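Local coordinates for protein glutathione S-transferase (Rhodospirillum rubrum F11, PDB 4O7H) that probably catalyses the transfer of glutathione, through its thiol sulfur, to electrophilic substrates, as a dimeric member of the glutathione S-transferase family, at residues R14-A19 against W65-Y70; A89-L94 against W153-M158; A96-K101 against I164-H169; Y143-I148 against P185-W190. All coordinates share one frame; numbering follows the deposited sequence.

Contact 1. Residues R14-A19 against W65-Y70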
loop_
_atom_site.group_PDB
_atom_site.type_symbol
_atom_site.label_atom_id
_atom_site.label_comp_id
_atom_site.label_asym_id
_atom_site.label_seq_id
_atom_site.Cartn_x
_atom_site.Cartn_y
_atom_site.Cartn_z
ATOM N N ARG A 14 -3.873 10.748 -9.229
ATOM C CA ARG A 14 -3.104 11.975 -9.403
ATOM C C ARG A 14 -1.644 11.656 -9.557
ATOM O O ARG A 14 -0.958 12.202 -10.442
ATOM C CB ARG A 14 -3.346 12.949 -8.257
ATOM C CG ARG A 14 -4.728 13.613 -8.233
ATOM C CD ARG A 14 -4.839 14.715 -7.153
ATOM N NE ARG A 14 -6.116 15.395 -7.354
ATOM C CZ ARG A 14 -6.320 16.704 -7.278
ATOM N NH1 ARG A 14 -5.380 17.523 -6.864
ATOM N NH2 ARG A 14 -7.509 17.183 -7.632
ATOM N N LYS A 15 -1.131 10.806 -8.682
ATOM C CA LYS A 15 0.276 10.420 -8.755
ATOM C C LYS A 15 0.677 9.851 -10.099
ATOM O O LYS A 15 1.711 10.196 -10.661
ATOM C CB LYS A 15 0.672 9.465 -7.622
ATOM C CG LYS A 15 1.960 8.713 -7.966
ATOM C CD LYS A 15 2.607 8.119 -6.787
ATOM C CE LYS A 15 1.780 7.073 -6.164
ATOM N NZ LYS A 15 2.593 6.528 -5.050
ATOM N N VAL A 16 -0.135 8.952 -10.656
ATOM C CA VAL A 16 0.184 8.376 -11.942
ATOM C C VAL A 16 0.162 9.431 -13.068
ATOM O O VAL A 16 1.037 9.447 -13.923
ATOM C CB VAL A 16 -0.721 7.168 -12.238
ATOM C CG1 VAL A 16 -0.463 6.629 -13.638
ATOM C CG2 VAL A 16 -0.454 6.004 -11.259
ATOM N N ARG A 17 -0.784 10.358 -13.021
ATOM C CA ARG A 17 -0.828 11.408 -13.979
ATOM C C ARG A 17 0.475 12.238 -13.940
ATOM O O ARG A 17 1.041 12.570 -14.982
ATOM C CB ARG A 17 -2.002 12.375 -13.762
ATOM C CG ARG A 17 -3.362 11.753 -13.981
ATOM C CD ARG A 17 -4.420 12.822 -13.919
ATOM N NE ARG A 17 -4.437 13.588 -15.175
ATOM C CZ ARG A 17 -5.301 14.586 -15.393
ATOM N NH1 ARG A 17 -6.145 14.951 -14.441
ATOM N NH2 ARG A 17 -5.353 15.177 -16.586
ATOM N N VAL A 18 0.895 12.618 -12.749
ATOM C CA VAL A 18 2.160 13.358 -12.591
ATOM C C VAL A 18 3.336 12.538 -13.100
ATOM O O VAL A 18 4.223 13.064 -13.833
ATOM C CB VAL A 18 2.345 13.859 -11.157
ATOM C CG1 VAL A 18 3.740 14.508 -10.993
ATOM C CG2 VAL A 18 1.209 14.791 -10.737
ATOM N N ALA A 19 3.367 11.249 -12.767
ATOM C CA ALA A 19 4.457 10.359 -13.207
ATOM C C ALA A 19 4.530 10.239 -14.740
ATOM O O ALA A 19 5.595 10.309 -15.331
ATOM C CB ALA A 19 4.290 8.988 -12.565
ATOM N N TRP A 65 0.762 1.522 -7.300
ATOM C CA TRP A 65 2.114 1.104 -7.109
ATOM C C TRP A 65 2.541 0.221 -8.265
ATOM O O TRP A 65 3.635 0.376 -8.835
ATOM C CB TRP A 65 2.323 0.376 -5.785
ATOM C CG TRP A 65 2.262 1.202 -4.562
ATOM C CD1 TRP A 65 2.003 2.543 -4.439
ATOM C CD2 TRP A 65 2.402 0.701 -3.192
ATOM N NE1 TRP A 65 1.995 2.907 -3.074
ATOM C CE2 TRP A 65 2.212 1.801 -2.313
ATOM C CE3 TRP A 65 2.628 -0.586 -2.638
ATOM C CZ2 TRP A 65 2.318 1.668 -0.919
ATOM C CZ3 TRP A 65 2.741 -0.705 -1.319
ATOM C CH2 TRP A 65 2.564 0.399 -0.445
ATOM N N ALA A 66 1.684 -0.750 -8.643
ATOM C CA ALA A 66 2.004 -1.583 -9.781
ATOM C C ALA A 66 2.273 -0.766 -11.038
ATOM O O ALA A 66 3.208 -1.033 -11.793
ATOM C CB ALA A 66 0.874 -2.544 -10.073
ATOM N N ILE A 67 1.449 0.260 -11.270
ATOM C CA ILE A 67 1.660 1.147 -12.430
ATOM C C ILE A 67 2.991 1.888 -12.323
ATOM O O ILE A 67 3.751 1.932 -13.279
ATOM C CB ILE A 67 0.496 2.150 -12.627
ATOM C CG1 ILE A 67 -0.789 1.395 -13.016
ATOM C CG2 ILE A 67 0.876 3.176 -13.659
ATOM C CD1 ILE A 67 -2.034 2.254 -12.851
ATOM N N CYS A 68 3.292 2.446 -11.160
ATOM C CA CYS A 68 4.555 3.168 -10.965
ATOM C C CYS A 68 5.770 2.292 -11.166
ATOM O O CYS A 68 6.743 2.694 -11.850
ATOM C CB CYS A 68 4.556 3.856 -9.619
ATOM S SG CYS A 68 3.429 5.287 -9.555
ATOM N N GLU A 69 5.720 1.065 -10.666
ATOM C CA GLU A 69 6.866 0.174 -10.835
ATOM C C GLU A 69 6.964 -0.264 -12.297
ATOM O O GLU A 69 8.068 -0.332 -12.846
ATOM C CB GLU A 69 6.743 -1.032 -9.934
ATOM C CG GLU A 69 6.774 -0.710 -8.456
ATOM C CD GLU A 69 8.142 -0.267 -7.982
ATOM O OE1 GLU A 69 9.159 -0.609 -8.609
ATOM O OE2 GLU A 69 8.151 0.439 -6.970
ATOM N N TYR A 70 5.820 -0.496 -12.944
ATOM C CA TYR A 70 5.772 -0.836 -14.361
ATOM C C TYR A 70 6.366 0.313 -15.161
ATOM O O TYR A 70 7.182 0.083 -16.085
ATOM C CB TYR A 70 4.325 -1.060 -14.782
ATOM C CG TYR A 70 4.126 -1.122 -16.275
ATOM C CD1 TYR A 70 4.315 -2.309 -16.978
ATOM C CD2 TYR A 70 3.737 0.012 -16.976
ATOM C CE1 TYR A 70 4.111 -2.367 -18.380
ATOM C CE2 TYR A 70 3.548 -0.053 -18.373
ATOM C CZ TYR A 70 3.753 -1.213 -19.048
ATOM O OH TYR A 70 3.575 -1.261 -20.453
#
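Val-16 and Cys-68 mark the nearest backbone approach of two almost parallel helices: their CA atoms are 6.9 Å apart, and the axes of 14-19 and 65-70 come within 10.1 Å at 13°. At that spacing side chains rather than backbone make the contact. Val-16 puts CG1 anti to its own N (chi1 175°), and this methyl meets Ile-67 CG2 at 3.7 Å, the two branched side chains crossing at about a right angle. Next to this pair, the methylenes of Lys-15 run past the thiol, CD lying 4.0 Å from Cys-68 SG. The bend at chi3 (65°) then carries the ammonium to the rim of the Trp-65 indole, where Lys-15 NZ is 4.1 Å from CD1 and near the ring plane, so it meets the edge of the ring and not its face. Its polar partners lie across the domain boundary: NZ makes a salt bridge with Asp-99 and a hydrogen bond with Thr-165, while Trp-65 NE1 bonds the same carboxylate. Trp-65 also stacks on Trp-65 of the second subunit. Val-16 reaches Leu-4 of strand 3-6, in keeping with the thioredoxin-like N-terminal domain of glutathione S-transferases, where these two helices pack side by side between sheet and helical domain.

Contact 2. Residues A89-L94 against W153-M158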
loop_
_atom_site.group_PDB
_atom_site.type_symbol
_atom_site.label_atom_id
_atom_site.label_comp_id
_atom_site.label_asym_id
_atom_site.label_seq_id
_atom_site.Cartn_x
_atom_site.Cartn_y
_atom_site.Cartn_z
ATOM N N ALA A 89 15.116 2.117 -1.947
ATOM C CA ALA A 89 14.428 1.722 -0.729
ATOM C C ALA A 89 13.899 2.929 0.068
ATOM O O ALA A 89 12.851 2.823 0.695
ATOM C CB ALA A 89 15.357 0.885 0.139
ATOM N N GLU A 90 14.650 4.034 0.103
ATOM C CA GLU A 90 14.230 5.246 0.804
ATOM C C GLU A 90 13.032 5.875 0.078
ATOM O O GLU A 90 12.037 6.307 0.707
ATOM C CB GLU A 90 15.415 6.223 0.913
ATOM C CG GLU A 90 15.108 7.561 1.534
ATOM C CD GLU A 90 14.675 7.525 2.991
ATOM O OE1 GLU A 90 14.754 6.459 3.644
ATOM O OE2 GLU A 90 14.224 8.589 3.505
ATOM N N VAL A 91 13.109 5.896 -1.245
ATOM C CA VAL A 91 11.948 6.368 -2.032
ATOM C C VAL A 91 10.707 5.542 -1.677
ATOM O O VAL A 91 9.600 6.098 -1.419
ATOM C CB VAL A 91 12.206 6.295 -3.540
ATOM C CG1 VAL A 91 10.926 6.638 -4.304
ATOM C CG2 VAL A 91 13.320 7.244 -3.934
ATOM N N ARG A 92 10.847 4.226 -1.702
ATOM C CA ARG A 92 9.709 3.332 -1.435
ATOM C C ARG A 92 9.175 3.447 0.008
ATOM O O ARG A 92 7.933 3.403 0.242
ATOM C CB ARG A 92 10.026 1.897 -1.841
ATOM C CG ARG A 92 10.204 1.724 -3.324
ATOM C CD ARG A 92 10.164 0.282 -3.724
ATOM N NE ARG A 92 10.377 0.012 -5.147
ATOM C CZ ARG A 92 11.519 -0.387 -5.708
ATOM N NH1 ARG A 92 12.641 -0.525 -5.015
ATOM N NH2 ARG A 92 11.530 -0.673 -6.978
ATOM N N ARG A 93 10.085 3.634 0.973
ATOM C CA ARG A 93 9.711 3.923 2.342
ATOM C C ARG A 93 8.803 5.130 2.410
ATOM O O ARG A 93 7.771 5.091 3.084
ATOM C CB ARG A 93 10.975 4.149 3.243
ATOM C CG ARG A 93 10.626 4.425 4.698
ATOM C CD ARG A 93 11.868 4.782 5.529
ATOM N NE ARG A 93 12.382 6.135 5.280
ATOM C CZ ARG A 93 11.838 7.219 5.817
ATOM N NH1 ARG A 93 10.756 7.113 6.592
ATOM N NH2 ARG A 93 12.363 8.399 5.559
ATOM N N LEU A 94 9.220 6.194 1.747
ATOM C CA LEU A 94 8.475 7.447 1.812
ATOM C C LEU A 94 7.179 7.355 1.021
ATOM O O LEU A 94 6.140 7.900 1.440
ATOM C CB LEU A 94 9.359 8.611 1.345
ATOM C CG LEU A 94 10.360 9.037 2.425
ATOM C CD1 LEU A 94 11.395 9.933 1.793
ATOM C CD2 LEU A 94 9.667 9.720 3.597
ATOM N N TRP A 153 15.461 17.001 -2.298
ATOM C CA TRP A 153 14.079 16.580 -2.524
ATOM C C TRP A 153 13.771 15.574 -1.403
ATOM O O TRP A 153 14.639 15.203 -0.618
ATOM C CB TRP A 153 13.928 15.944 -3.903
ATOM C CG TRP A 153 14.092 16.891 -5.029
ATOM C CD1 TRP A 153 15.211 17.046 -5.813
ATOM C CD2 TRP A 153 13.127 17.811 -5.536
ATOM N NE1 TRP A 153 14.994 18.025 -6.757
ATOM C CE2 TRP A 153 13.729 18.503 -6.619
ATOM C CE3 TRP A 153 11.826 18.148 -5.165
ATOM C CZ2 TRP A 153 13.054 19.497 -7.348
ATOM C CZ3 TRP A 153 11.169 19.123 -5.876
ATOM C CH2 TRP A 153 11.790 19.801 -6.946
ATOM N N LEU A 154 12.536 15.071 -1.285
ATOM C CA LEU A 154 12.189 14.335 -0.039
ATOM C C LEU A 154 13.016 13.077 0.216
ATOM O O LEU A 154 13.293 12.745 1.355
ATOM C CB LEU A 154 10.737 13.859 -0.019
ATOM C CG LEU A 154 9.638 14.876 0.135
ATOM C CD1 LEU A 154 8.309 14.114 0.250
ATOM C CD2 LEU A 154 9.866 15.699 1.385
ATOM N N ALA A 155 13.410 12.393 -0.848
ATOM C CA ALA A 155 14.145 11.132 -0.744
ATOM C C ALA A 155 15.606 11.262 -1.046
ATOM O O ALA A 155 16.327 10.244 -1.019
ATOM C CB ALA A 155 13.535 10.068 -1.654
ATOM N N GLY A 156 16.067 12.465 -1.346
ATOM C CA GLY A 156 17.486 12.719 -1.665
ATOM C C GLY A 156 17.705 13.707 -2.793
ATOM O O GLY A 156 17.054 14.740 -2.873
ATOM N N ASP A 157 18.682 13.403 -3.664
ATOM C CA ASP A 157 19.222 14.377 -4.596
ATOM C C ASP A 157 18.375 14.650 -5.839
ATOM O O ASP A 157 18.589 15.635 -6.544
ATOM C CB ASP A 157 20.622 13.915 -5.047
ATOM N N MET A 158 17.362 13.828 -6.080
ATOM C CA MET A 158 16.567 13.972 -7.293
ATOM C C MET A 158 15.097 13.837 -6.919
ATOM O O MET A 158 14.804 13.219 -5.926
ATOM C CB MET A 158 16.920 12.895 -8.303
ATOM C CG MET A 158 16.931 11.495 -7.780
ATOM S SD MET A 158 17.395 10.259 -9.024
ATOM C CE MET A 158 15.798 9.981 -9.763
#
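Ala-155 points its methyl at Val-91 from within a type I turn, Trp-153 to Gly-156, in the loop that leads into helix 161-175 of the all-helical C-terminal domain. Ala-155 CB lies 3.6 Å from Val-91 CG2, a distance made possible by CA atoms 5.4 Å apart. Leu-94, one helical turn on, meets the same turn beside it: its CD1 rests 3.4 Å from the carbonyl oxygen of Leu-154 and also reaches the flank of Ala-155. Glu-90 adds a thinner contact: CG, anti to the backbone N (chi1 176°), lies 3.9 Å from Ala-155 O, and the bend at chi2 (64°) turns the carboxylate toward Arg-93 on the same helix. There Arg-93 takes it side-on with two nitrogens, one to each oxygen. Arg-151, just before the turn, bonds both Glu-90 OE2 and Leu-154 O, tying helix to loop through a shared guanidinium. The two halves of the Arg-93 salt bridge differ in detail: Arg-93 NE reaches Glu-90 OE1 at 2.9 Å along a nearly straight bond (176°) from above the carboxylate plane, whereas Arg-93 NH2 meets Glu-90 OE2 at 2.8 Å on its syn side, though still tilted out of the carboxylate plane.

Contact 3. Residues A96-K101 against I164-H169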
loop_
_atom_site.group_PDB
_atom_site.type_symbol
_atom_site.label_atom_id
_atom_site.label_comp_id
_atom_site.label_asym_id
_atom_site.label_seq_id
_atom_site.Cartn_x
_atom_site.Cartn_y
_atom_site.Cartn_z
ATOM N N ALA A 96 5.401 4.690 0.864
ATOM C CA ALA A 96 4.533 4.049 1.847
ATOM C C ALA A 96 4.126 4.994 2.991
ATOM O O ALA A 96 2.982 4.927 3.453
ATOM C CB ALA A 96 5.210 2.818 2.432
ATOM N N TRP A 97 5.034 5.810 3.467
ATOM C CA TRP A 97 4.678 6.780 4.514
ATOM C C TRP A 97 3.413 7.565 4.086
ATOM O O TRP A 97 2.457 7.728 4.875
ATOM C CB TRP A 97 5.799 7.749 4.729
ATOM C CG TRP A 97 5.473 8.772 5.754
ATOM C CD1 TRP A 97 4.758 9.917 5.556
ATOM C CD2 TRP A 97 5.847 8.766 7.144
ATOM N NE1 TRP A 97 4.642 10.608 6.730
ATOM C CE2 TRP A 97 5.343 9.929 7.707
ATOM C CE3 TRP A 97 6.596 7.893 7.945
ATOM C CZ2 TRP A 97 5.522 10.255 9.065
ATOM C CZ3 TRP A 97 6.772 8.204 9.253
ATOM C CH2 TRP A 97 6.255 9.374 9.809
ATOM N N PHE A 98 3.402 8.024 2.865
ATOM C CA PHE A 98 2.275 8.860 2.410
ATOM C C PHE A 98 1.111 8.034 1.976
ATOM O O PHE A 98 -0.033 8.362 2.304
ATOM C CB PHE A 98 2.744 9.866 1.318
ATOM C CG PHE A 98 3.565 10.947 1.932
ATOM C CD1 PHE A 98 2.975 12.014 2.584
ATOM C CD2 PHE A 98 4.929 10.829 1.928
ATOM C CE1 PHE A 98 3.783 12.965 3.232
ATOM C CE2 PHE A 98 5.728 11.751 2.601
ATOM C CZ PHE A 98 5.131 12.819 3.227
ATOM N N ASP A 99 1.339 6.938 1.230
ATOM C CA ASP A 99 0.170 6.148 0.767
ATOM C C ASP A 99 -0.501 5.295 1.866
ATOM O O ASP A 99 -1.638 4.847 1.694
ATOM C CB ASP A 99 0.529 5.264 -0.438
ATOM C CG ASP A 99 0.552 6.010 -1.749
ATOM O OD1 ASP A 99 -0.095 7.109 -1.924
ATOM O OD2 ASP A 99 1.270 5.548 -2.680
ATOM N N ARG A 100 0.189 5.051 2.973
ATOM C CA ARG A 100 -0.409 4.418 4.165
ATOM C C ARG A 100 -0.692 5.416 5.274
ATOM O O ARG A 100 -1.855 5.584 5.657
ATOM C CB ARG A 100 0.495 3.261 4.715
ATOM C CG ARG A 100 0.031 2.675 6.041
ATOM C CD ARG A 100 0.735 1.325 6.423
ATOM N NE ARG A 100 2.176 1.527 6.448
ATOM C CZ ARG A 100 3.057 0.954 5.635
ATOM N NH1 ARG A 100 2.664 0.095 4.704
ATOM N NH2 ARG A 100 4.317 1.292 5.719
ATOM N N LYS A 101 0.346 5.936 5.903
ATOM C CA LYS A 101 0.215 6.721 7.148
ATOM C C LYS A 101 -0.497 8.064 6.872
ATOM O O LYS A 101 -1.492 8.404 7.519
ATOM C CB LYS A 101 1.543 6.929 7.857
ATOM C CG LYS A 101 1.415 7.532 9.216
ATOM C CD LYS A 101 2.762 7.804 9.857
ATOM C CE LYS A 101 2.673 8.721 11.062
ATOM N NZ LYS A 101 2.006 8.079 12.235
ATOM N N ILE A 164 6.324 13.042 -5.517
ATOM C CA ILE A 164 5.071 13.026 -6.275
ATOM C C ILE A 164 3.914 12.563 -5.380
ATOM O O ILE A 164 2.848 13.177 -5.330
ATOM C CB ILE A 164 5.186 12.152 -7.487
ATOM C CG1 ILE A 164 6.198 12.763 -8.490
ATOM C CG2 ILE A 164 3.853 12.061 -8.200
ATOM C CD1 ILE A 164 6.544 11.797 -9.579
ATOM N N THR A 165 4.144 11.490 -4.638
ATOM C CA THR A 165 3.119 10.911 -3.768
ATOM C C THR A 165 2.691 11.934 -2.688
ATOM O O THR A 165 1.508 12.220 -2.531
ATOM C CB THR A 165 3.619 9.596 -3.133
ATOM O OG1 THR A 165 4.045 8.685 -4.177
ATOM C CG2 THR A 165 2.499 8.959 -2.298
ATOM N N ALA A 166 3.672 12.493 -1.982
ATOM C CA ALA A 166 3.393 13.445 -0.921
ATOM C C ALA A 166 2.627 14.690 -1.472
ATOM O O ALA A 166 1.610 15.137 -0.878
ATOM C CB ALA A 166 4.688 13.895 -0.241
ATOM N N ALA A 167 3.057 15.202 -2.622
ATOM C CA ALA A 167 2.479 16.407 -3.198
ATOM C C ALA A 167 1.072 16.092 -3.696
ATOM O O ALA A 167 0.183 16.956 -3.633
ATOM C CB ALA A 167 3.360 16.942 -4.327
ATOM N N CYS A 168 0.845 14.875 -4.205
ATOM C CA CYS A 168 -0.482 14.531 -4.752
ATOM C C CYS A 168 -1.483 14.415 -3.598
ATOM O O CYS A 168 -2.625 14.898 -3.695
ATOM C CB CYS A 168 -0.449 13.306 -5.621
ATOM S SG CYS A 168 0.261 13.641 -7.235
ATOM N N HIS A 169 -1.069 13.806 -2.486
ATOM C CA HIS A 169 -1.935 13.764 -1.299
ATOM C C HIS A 169 -2.227 15.186 -0.827
ATOM O O HIS A 169 -3.369 15.545 -0.615
ATOM C CB HIS A 169 -1.254 12.952 -0.226
ATOM C CG HIS A 169 -1.568 11.499 -0.323
ATOM N ND1 HIS A 169 -0.796 10.571 -0.995
ATOM C CD2 HIS A 169 -2.622 10.818 0.161
ATOM C CE1 HIS A 169 -1.339 9.368 -0.842
ATOM N NE2 HIS A 169 -2.478 9.523 -0.206
#
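The Phe-98 ring receives the methyl of Ala-166 squarely on one face, in a CH-pi contact with CB 3.5 Å from the ring centroid and 4° off the normal. Trp-97 CD1 sits over the centre of the opposite face, 3.5 Å above the plane, so the ring is clamped between its chain neighbour and the other helix. At the base of the ring, Phe-98 CB touches Thr-165 CG2 at 3.7 Å. Thr-165 divides its branches: with OG1 anti to the carbonyl carbon (chi1 -55°), CG2 is left to face both Phe-98 and the Asp-99 carboxylate, whose OD2 is held by Trp-65 NE1 and Lys-15, while OG1 bonds Lys-15 and the carbonyl of Tyr-161. His-169 lies with one face under the carbonyl oxygen of Phe-98, 3.5 Å from the ring plane. Its rotation is fixed by ND1, which donates to Thr-165 O over 3.2 Å from above the carbonyl plane; that oxygen also takes the helical N-H of His-169. With Phe-98 cut back to an alanine, a gap would probably open between Trp-97 and Ala-166, and Ile-144 and Leu-154 would lose the ring they also pack on. The axes of 96-101 and 164-169 approach to 8.9 Å at 35°, with a wider pi-type turn at 97-101. The contact belongs to the core of the glutathione S-transferase helical domain, helix 161-175 packing among helices 85-119, 127-150 and 185-195.

Contact 4. Residues Y143-I148 against P185-W190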
loop_
_atom_site.group_PDB
_atom_site.type_symbol
_atom_site.label_atom_id
_atom_site.label_comp_id
_atom_site.label_asym_id
_atom_site.label_seq_id
_atom_site.Cartn_x
_atom_site.Cartn_y
_atom_site.Cartn_z
ATOM N N TYR A 143 7.418 16.719 9.386
ATOM C CA TYR A 143 8.343 15.721 8.868
ATOM C C TYR A 143 8.889 16.088 7.504
ATOM O O TYR A 143 10.052 15.952 7.217
ATOM C CB TYR A 143 7.660 14.343 8.844
ATOM C CG TYR A 143 8.554 13.202 8.523
ATOM C CD1 TYR A 143 9.817 13.105 9.092
ATOM C CD2 TYR A 143 8.156 12.221 7.635
ATOM C CE1 TYR A 143 10.650 12.036 8.795
ATOM C CE2 TYR A 143 8.967 11.148 7.340
ATOM C CZ TYR A 143 10.212 11.057 7.923
ATOM O OH TYR A 143 11.067 10.052 7.620
ATOM N N ILE A 144 8.005 16.540 6.618
ATOM C CA ILE A 144 8.437 17.036 5.327
ATOM C C ILE A 144 9.453 18.154 5.476
ATOM O O ILE A 144 10.488 18.168 4.816
ATOM C CB ILE A 144 7.209 17.494 4.504
ATOM C CG1 ILE A 144 6.356 16.287 4.104
ATOM C CG2 ILE A 144 7.652 18.307 3.302
ATOM C CD1 ILE A 144 5.057 16.645 3.448
ATOM N N SER A 145 9.141 19.093 6.372
ATOM C CA SER A 145 10.049 20.209 6.598
ATOM C C SER A 145 11.439 19.719 7.059
ATOM O O SER A 145 12.449 20.208 6.584
ATOM C CB SER A 145 9.499 21.171 7.628
ATOM O OG SER A 145 8.309 21.824 7.157
ATOM N N TRP A 146 11.446 18.746 7.944
ATOM C CA TRP A 146 12.711 18.112 8.419
ATOM C C TRP A 146 13.506 17.468 7.292
ATOM O O TRP A 146 14.721 17.753 7.089
ATOM C CB TRP A 146 12.388 17.094 9.528
ATOM C CG TRP A 146 13.606 16.488 10.102
ATOM C CD1 TRP A 146 14.206 15.328 9.715
ATOM C CD2 TRP A 146 14.435 17.048 11.138
ATOM N NE1 TRP A 146 15.369 15.131 10.452
ATOM C CE2 TRP A 146 15.509 16.155 11.344
ATOM C CE3 TRP A 146 14.355 18.206 11.910
ATOM C CZ2 TRP A 146 16.539 16.400 12.282
ATOM C CZ3 TRP A 146 15.404 18.439 12.878
ATOM C CH2 TRP A 146 16.442 17.546 13.026
ATOM N N LEU A 147 12.821 16.677 6.456
ATOM C CA LEU A 147 13.483 16.031 5.320
ATOM C C LEU A 147 14.049 17.057 4.339
ATOM O O LEU A 147 15.196 16.977 3.911
ATOM C CB LEU A 147 12.498 15.045 4.628
ATOM C CG LEU A 147 11.996 13.882 5.451
ATOM C CD1 LEU A 147 10.903 13.229 4.628
ATOM C CD2 LEU A 147 13.170 12.927 5.744
ATOM N N ILE A 148 13.233 18.034 3.933
ATOM C CA ILE A 148 13.617 18.977 2.872
ATOM C C ILE A 148 14.627 19.999 3.400
ATOM O O ILE A 148 15.305 20.622 2.620
ATOM C CB ILE A 148 12.355 19.628 2.188
ATOM C CG1 ILE A 148 12.705 20.130 0.778
ATOM C CG2 ILE A 148 11.768 20.751 3.005
ATOM C CD1 ILE A 148 12.987 18.966 -0.143
ATOM N N PRO A 185 6.650 26.588 6.888
ATOM C CA PRO A 185 7.187 27.279 5.724
ATOM C C PRO A 185 8.161 26.454 4.840
ATOM O O PRO A 185 8.190 26.647 3.626
ATOM C CB PRO A 185 7.871 28.517 6.311
ATOM C CG PRO A 185 8.017 28.240 7.786
ATOM C CD PRO A 185 6.874 27.354 8.146
ATOM N N GLN A 186 8.954 25.558 5.420
ATOM C CA GLN A 186 9.895 24.777 4.607
ATOM C C GLN A 186 9.083 23.796 3.710
ATOM O O GLN A 186 9.408 23.609 2.537
ATOM C CB GLN A 186 10.877 24.023 5.509
ATOM C CG GLN A 186 11.715 24.993 6.346
ATOM C CD GLN A 186 12.305 24.378 7.619
ATOM O OE1 GLN A 186 11.594 23.795 8.436
ATOM N NE2 GLN A 186 13.610 24.508 7.776
ATOM N N ALA A 187 8.094 23.142 4.289
ATOM C CA ALA A 187 7.167 22.264 3.495
ATOM C C ALA A 187 6.415 23.051 2.443
ATOM O O ALA A 187 6.276 22.596 1.296
ATOM C CB ALA A 187 6.143 21.544 4.377
ATOM N N LYS A 188 5.960 24.252 2.808
ATOM C CA LYS A 188 5.300 25.101 1.835
ATOM C C LYS A 188 6.173 25.413 0.619
ATOM O O LYS A 188 5.729 25.341 -0.560
ATOM C CB LYS A 188 4.885 26.411 2.521
ATOM C CG LYS A 188 4.035 27.279 1.606
ATOM C CD LYS A 188 3.751 28.650 2.196
ATOM C CE LYS A 188 3.238 29.540 1.075
ATOM N NZ LYS A 188 2.985 30.942 1.520
ATOM N N GLU A 189 7.429 25.747 0.875
ATOM C CA GLU A 189 8.351 26.037 -0.213
ATOM C C GLU A 189 8.589 24.843 -1.115
ATOM O O GLU A 189 8.683 24.995 -2.300
ATOM C CB GLU A 189 9.675 26.612 0.306
ATOM C CG GLU A 189 9.510 28.086 0.701
ATOM C CD GLU A 189 8.595 28.881 -0.269
ATOM O OE1 GLU A 189 8.955 29.060 -1.485
ATOM O OE2 GLU A 189 7.468 29.314 0.167
ATOM N N TRP A 190 8.712 23.659 -0.518
ATOM C CA TRP A 190 8.885 22.435 -1.277
ATOM C C TRP A 190 7.666 22.168 -2.145
ATOM O O TRP A 190 7.783 21.838 -3.333
ATOM C CB TRP A 190 9.194 21.258 -0.329
ATOM C CG TRP A 190 8.843 19.891 -0.977
ATOM C CD1 TRP A 190 9.614 19.156 -1.764
ATOM C CD2 TRP A 190 7.616 19.177 -0.834
ATOM N NE1 TRP A 190 8.980 17.998 -2.140
ATOM C CE2 TRP A 190 7.723 18.006 -1.593
ATOM C CE3 TRP A 190 6.433 19.440 -0.162
ATOM C CZ2 TRP A 190 6.671 17.109 -1.712
ATOM C CZ3 TRP A 190 5.381 18.578 -0.290
ATOM C CH2 TRP A 190 5.507 17.405 -1.044
HETATM O O HOH W 1 8.861 24.699 8.239
#
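Ser-145 and Ala-187 bring their CA atoms to 4.7 Å where segments 143-148 and 185-190 cross at 73°, axes 7.8 Å apart at closest, a spacing that two small residues permit. Ser-145 OG accepts a weak bond from Ala-187 N, 3.2 Å long and bent to 135°, in the first turn of helix 185-195; its stronger partner is the carbonyl of Leu-141. A water beside it bonds OG, takes the N-H of Gln-186 and donates to Gln-186 OE1. The apolar half turns on Trp-190, whose indole is approached at about a right angle by two isoleucines. Ile-144 CG2 lies 3.7 Å from Ala-187 CB and 3.8 Å from Trp-190 CE3. On the pyrrole part, Ile-148 CD1 reaches Trp-190 CD1 at 3.7 Å. At chi1 -157° the CG2 of Ile-148 falls between its backbone N and carbonyl carbon, which sets this methyl 3.7 Å from Gln-186 O. Replacing Ile-148 by an alanine would probably take an apolar neighbour from the CD1 end of the indole and leave Gln-186 O less covered. Trp-190 NE1 bonds Asp-163, so the crossing joins helices 127-150 and 185-195 to helix 161-175 in the helical bundle of the glutathione S-transferase C-terminal domain.

In the fold
Contact 3 lies about 12 Å, centre to centre, from contacts 1 and 2 and about 14 Å from contact 4, and it touches all three. Its link to contact 1 crosses between the thioredoxin-like and helical domains: Lys-15 NZ is 2.7 Å from Thr-165 OG1. Contact 2 also reaches contact 1, Glu-69 OE1 forming a salt bridge of 2.9 Å with Arg-92 NH2. Toward contact 4, Ala-166 CB lies 3.7 Å from Trp-190 CH2; the centre of contact 4 is about 23 Å from that of contact 1. Contacts 1, 2 and 3 touch the second subunit at several residues each, contact 4 through Tyr-143. In this family the glutathione site generally lies on the N-terminal domain beside the domain cleft.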